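Local coordinates for anopheles gambiae adenosine kinase (Anopheles gambiae, PDB 3LOO), which catalyses, as an adenosine kinase of the pfkB family, phosphate transfer from ATP to adenosine and here binds bis(adenosine)-5'-tetraphosphate, at residues I56-E60 / K61-M65; V141-G145 / T146-L150. One frame throughout, in Å; residues are numbered along the deposited sequence.

Both contacts are local; contact 2 lies in the smaller five-stranded sheet, which matches the lid of pfkB-family kinases, and contact 1 leads out of its edge strand. Contact 1 is a surface turn from strand 54-57 toward helix 64-73; contact 2 is the tip of the hairpin of strands 137-144 and 147-153, partly buried. They meet where strand 54-57 pairs with strand 147-153, through a probable hydrogen bond from Ile56 N to Leu150 O, and where the helix packs Met65 on Leu142. In contact 1 a histidine ring bonds to the backbone; in contact 2 a regular ladder of main-chain bonds brings an arginine to a phosphate oxygen of the ligand. Leu57 and Arg148 both touch that ligand.

Contact 1: residues I56-E60 / K61-M65; sequences ILAEE and KHMPM
His62 turns its ring back on Glu59 and Ile56 at a strand-turn-helix junction of the lid sheet, where edge strand 54-57 passes through a short loop into a 3-10 turn at 60-62 before helix 64-73. His62 ND1 accepts from Glu59 N at 2.8 Å, nearly straight (167°) and close to the ring plane. With ND1 used as acceptor, a proton on NE2 would be the expected form. Ile56 reaches one face of the imidazole with its terminal methyl, CD1 standing 3.5 Å from His62 NE2. Over the opposite face, off centre, lies the CG methylene of Lys61, so the ring sits between two aliphatic groups while its edge holds the backbone. The side chain of Glu59 runs alongside, Glu59 CB lying 3.6 Å from His62 ND1. Its carboxylate plane is steeply inclined to the imidazole. The CG of His62 lies beside its own backbone N (chi1 -66°), and this rotation folds the ring back along the turn. The same two residues are joined a second time, by His62 N to Glu59 O at 2.8 Å, with the donor well above the carbonyl plane. Met63 N repeats the step with Glu60 O at 3.2 Å, which carries the chain toward the helix. Further out, the extended Lys61 side chain ends in a salt bridge with Asp49. Strand 147-153 packs against the turn, Cys151 touching Ile56, Ala58 and His62. Leu57, pointing away from the turn, touches the bound bis(adenosine)-5'-tetraphosphate. On the flank of the turn, the bent side chain of Met63 lays its CE methyl 4.2 Å from Ala58 CB.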
# COMPACT_ATOMS: atom_id res chain seq x y z
N ILE A 56 -1.29 13.15 4.65
CA ILE A 56 -0.41 14.15 4.07
C ILE A 56 1.01 13.71 4.21
O ILE A 56 1.33 12.77 4.96
CB ILE A 56 -0.58 15.57 4.75
CG1 ILE A 56 -0.08 15.52 6.22
CG2 ILE A 56 -2.05 16.08 4.62
CD1 ILE A 56 -0.06 16.87 6.99
N LEU A 57 1.88 14.38 3.44
CA LEU A 57 3.32 14.34 3.59
C LEU A 57 3.78 15.42 4.59
O LEU A 57 3.23 16.54 4.57
CB LEU A 57 3.97 14.56 2.21
CG LEU A 57 3.67 13.44 1.21
CD1 LEU A 57 4.30 13.77 -0.17
CD2 LEU A 57 4.20 12.03 1.75
N ALA A 58 4.73 15.09 5.46
CA ALA A 58 5.27 16.04 6.44
C ALA A 58 6.01 17.20 5.80
O ALA A 58 6.80 17.00 4.87
CB ALA A 58 6.19 15.36 7.44
N GLU A 59 5.78 18.39 6.33
CA GLU A 59 6.63 19.54 6.02
C GLU A 59 7.43 19.95 7.25
O GLU A 59 7.26 19.38 8.34
CB GLU A 59 5.77 20.72 5.58
CG GLU A 59 5.06 20.47 4.28
CD GLU A 59 4.10 21.57 3.99
OE1 GLU A 59 4.52 22.76 4.01
OE2 GLU A 59 2.92 21.27 3.78
N GLU A 60 8.25 20.98 7.10
CA GLU A 60 9.12 21.39 8.19
C GLU A 60 8.33 21.59 9.47
O GLU A 60 8.78 21.16 10.53
CB GLU A 60 9.88 22.65 7.84
CG GLU A 60 11.23 22.74 8.58
CD GLU A 60 12.27 23.51 7.77
OE1 GLU A 60 12.00 24.70 7.41
OE2 GLU A 60 13.36 22.94 7.48
N LYS A 61 7.17 22.23 9.36
CA LYS A 61 6.35 22.60 10.49
C LYS A 61 5.77 21.37 11.20
O LYS A 61 5.29 21.47 12.32
CB LYS A 61 5.21 23.52 10.06
CG LYS A 61 4.25 22.95 8.99
CD LYS A 61 2.99 23.80 8.87
CE LYS A 61 2.14 23.35 7.67
NZ LYS A 61 0.87 24.11 7.57
N HIS A 62 5.78 20.22 10.53
CA HIS A 62 5.18 19.02 11.12
C HIS A 62 6.20 18.30 12.00
O HIS A 62 5.82 17.52 12.86
CB HIS A 62 4.65 18.08 10.02
CG HIS A 62 3.50 18.67 9.26
ND1 HIS A 62 3.61 19.09 7.96
CD2 HIS A 62 2.24 18.96 9.65
CE1 HIS A 62 2.46 19.60 7.57
NE2 HIS A 62 1.61 19.53 8.58
N MET A 63 7.48 18.57 11.77
CA MET A 63 8.54 17.79 12.38
C MET A 63 8.50 17.67 13.90
O MET A 63 8.80 16.59 14.43
CB MET A 63 9.92 18.26 11.93
CG MET A 63 10.25 17.99 10.46
SD MET A 63 9.85 16.34 9.83
CE MET A 63 10.20 16.60 8.09
N PRO A 64 8.17 18.78 14.62
CA PRO A 64 8.12 18.70 16.08
C PRO A 64 7.00 17.82 16.59
O PRO A 64 6.97 17.49 17.77
CB PRO A 64 7.89 20.17 16.51
CG PRO A 64 8.51 20.98 15.36
CD PRO A 64 8.07 20.19 14.15
N MET A 65 6.08 17.44 15.71
CA MET A 65 4.94 16.62 16.15
C MET A 65 5.33 15.20 16.60
O MET A 65 4.71 14.64 17.52
CB MET A 65 3.91 16.57 15.03
CG MET A 65 2.61 15.91 15.42
SD MET A 65 1.47 15.75 14.03
CE MET A 65 2.56 15.14 12.70

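Contact 2: residues V141-G145 / T146-L150; sequences VLVTG and TQRSL
Thr146 is the third residue of the type II' turn that runs from Thr144 to Gln147; it follows Gly145, whose positive phi (58°) favours glycine. Gln147 closes the turn: its N donates to Thr144 O at 2.9 Å and its O accepts from Thr144 N, while its CB rests 3.4 Å from that same Thr144 O. Arg148, paired with Val143 without hydrogen bonds, runs along the sheet toward Val141. A bend at chi3 (126°) lays the guanidinium with one face on Val141 CG1, which is 3.3 Å from Arg148 NH1. Arg148 NH2 bonds to Asn313 and forms a salt bridge to a phosphate oxygen of the bound dinucleotide. Ser149 exchanges two backbone bonds with Leu142, the one from Ser149 N to Leu142 O being 2.9 Å and in the carbonyl plane; its hydroxyl bonds to Gln51 O. Leu150 lies side by side with Val141, Leu150 CD1 3.8 Å from Val141 CG1. This is a beta hairpin closed by a two-residue type II' turn, here in the lid sheet of a pfkB-family kinase, with an arginine facing the phosphate site.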
# COMPACT_ATOMS: atom_id res chain seq x y z
N VAL A 141 0.15 8.67 13.12
CA VAL A 141 -1.21 8.17 12.96
C VAL A 141 -2.01 8.70 14.15
O VAL A 141 -1.88 8.20 15.27
CB VAL A 141 -1.26 6.63 13.00
CG1 VAL A 141 -2.70 6.14 12.92
CG2 VAL A 141 -0.41 5.98 11.87
N LEU A 142 -2.80 9.75 13.92
CA LEU A 142 -3.49 10.44 14.99
C LEU A 142 -4.94 10.02 15.02
O LEU A 142 -5.65 10.19 14.03
CB LEU A 142 -3.40 11.96 14.79
CG LEU A 142 -1.99 12.50 14.57
CD1 LEU A 142 -1.99 14.01 14.57
CD2 LEU A 142 -1.08 11.97 15.67
N VAL A 143 -5.36 9.48 16.15
CA VAL A 143 -6.74 9.03 16.33
C VAL A 143 -7.55 10.07 17.12
O VAL A 143 -7.19 10.43 18.25
CB VAL A 143 -6.78 7.66 17.04
CG1 VAL A 143 -8.21 7.29 17.41
CG2 VAL A 143 -6.14 6.61 16.16
N THR A 144 -8.62 10.57 16.50
CA THR A 144 -9.53 11.53 17.13
C THR A 144 -10.94 11.04 16.88
O THR A 144 -11.41 11.03 15.73
CB THR A 144 -9.38 12.94 16.56
OG1 THR A 144 -8.06 13.43 16.83
CG2 THR A 144 -10.37 13.86 17.24
N GLY A 145 -11.60 10.63 17.97
CA GLY A 145 -12.91 9.97 17.90
C GLY A 145 -12.77 8.73 17.05
O GLY A 145 -11.92 7.89 17.33
N THR A 146 -13.59 8.63 15.99
CA THR A 146 -13.52 7.50 15.04
C THR A 146 -12.81 7.90 13.72
O THR A 146 -12.78 7.14 12.75
CB THR A 146 -14.92 6.94 14.71
OG1 THR A 146 -15.70 7.97 14.07
CG2 THR A 146 -15.64 6.48 15.98
N GLN A 147 -12.23 9.10 13.71
CA GLN A 147 -11.45 9.58 12.57
C GLN A 147 -9.95 9.36 12.77
O GLN A 147 -9.47 9.22 13.91
CB GLN A 147 -11.76 11.06 12.35
CG GLN A 147 -13.26 11.34 12.25
CD GLN A 147 -13.54 12.56 11.40
OE1 GLN A 147 -13.37 13.71 11.85
NE2 GLN A 147 -13.98 12.33 10.16
N ARG A 148 -9.22 9.29 11.66
CA ARG A 148 -7.77 9.12 11.66
C ARG A 148 -7.17 10.16 10.76
O ARG A 148 -7.73 10.47 9.70
CB ARG A 148 -7.35 7.73 11.17
CG ARG A 148 -7.73 6.64 12.11
CD ARG A 148 -7.60 5.26 11.48
NE ARG A 148 -6.74 4.50 12.36
CZ ARG A 148 -5.48 4.22 12.09
NH1 ARG A 148 -4.75 3.55 12.98
NH2 ARG A 148 -4.94 4.60 10.92
N SER A 149 -6.04 10.70 11.20
CA SER A 149 -5.26 11.64 10.41
C SER A 149 -3.78 11.22 10.40
O SER A 149 -3.17 10.97 11.46
CB SER A 149 -5.40 13.03 11.01
OG SER A 149 -4.95 14.02 10.11
N LEU A 150 -3.20 11.21 9.21
CA LEU A 150 -1.89 10.60 8.99
C LEU A 150 -0.95 11.65 8.47
O LEU A 150 -1.35 12.47 7.64
CB LEU A 150 -2.01 9.47 7.94
CG LEU A 150 -2.33 8.03 8.32
CD1 LEU A 150 -3.20 7.86 9.55
CD2 LEU A 150 -2.92 7.23 7.10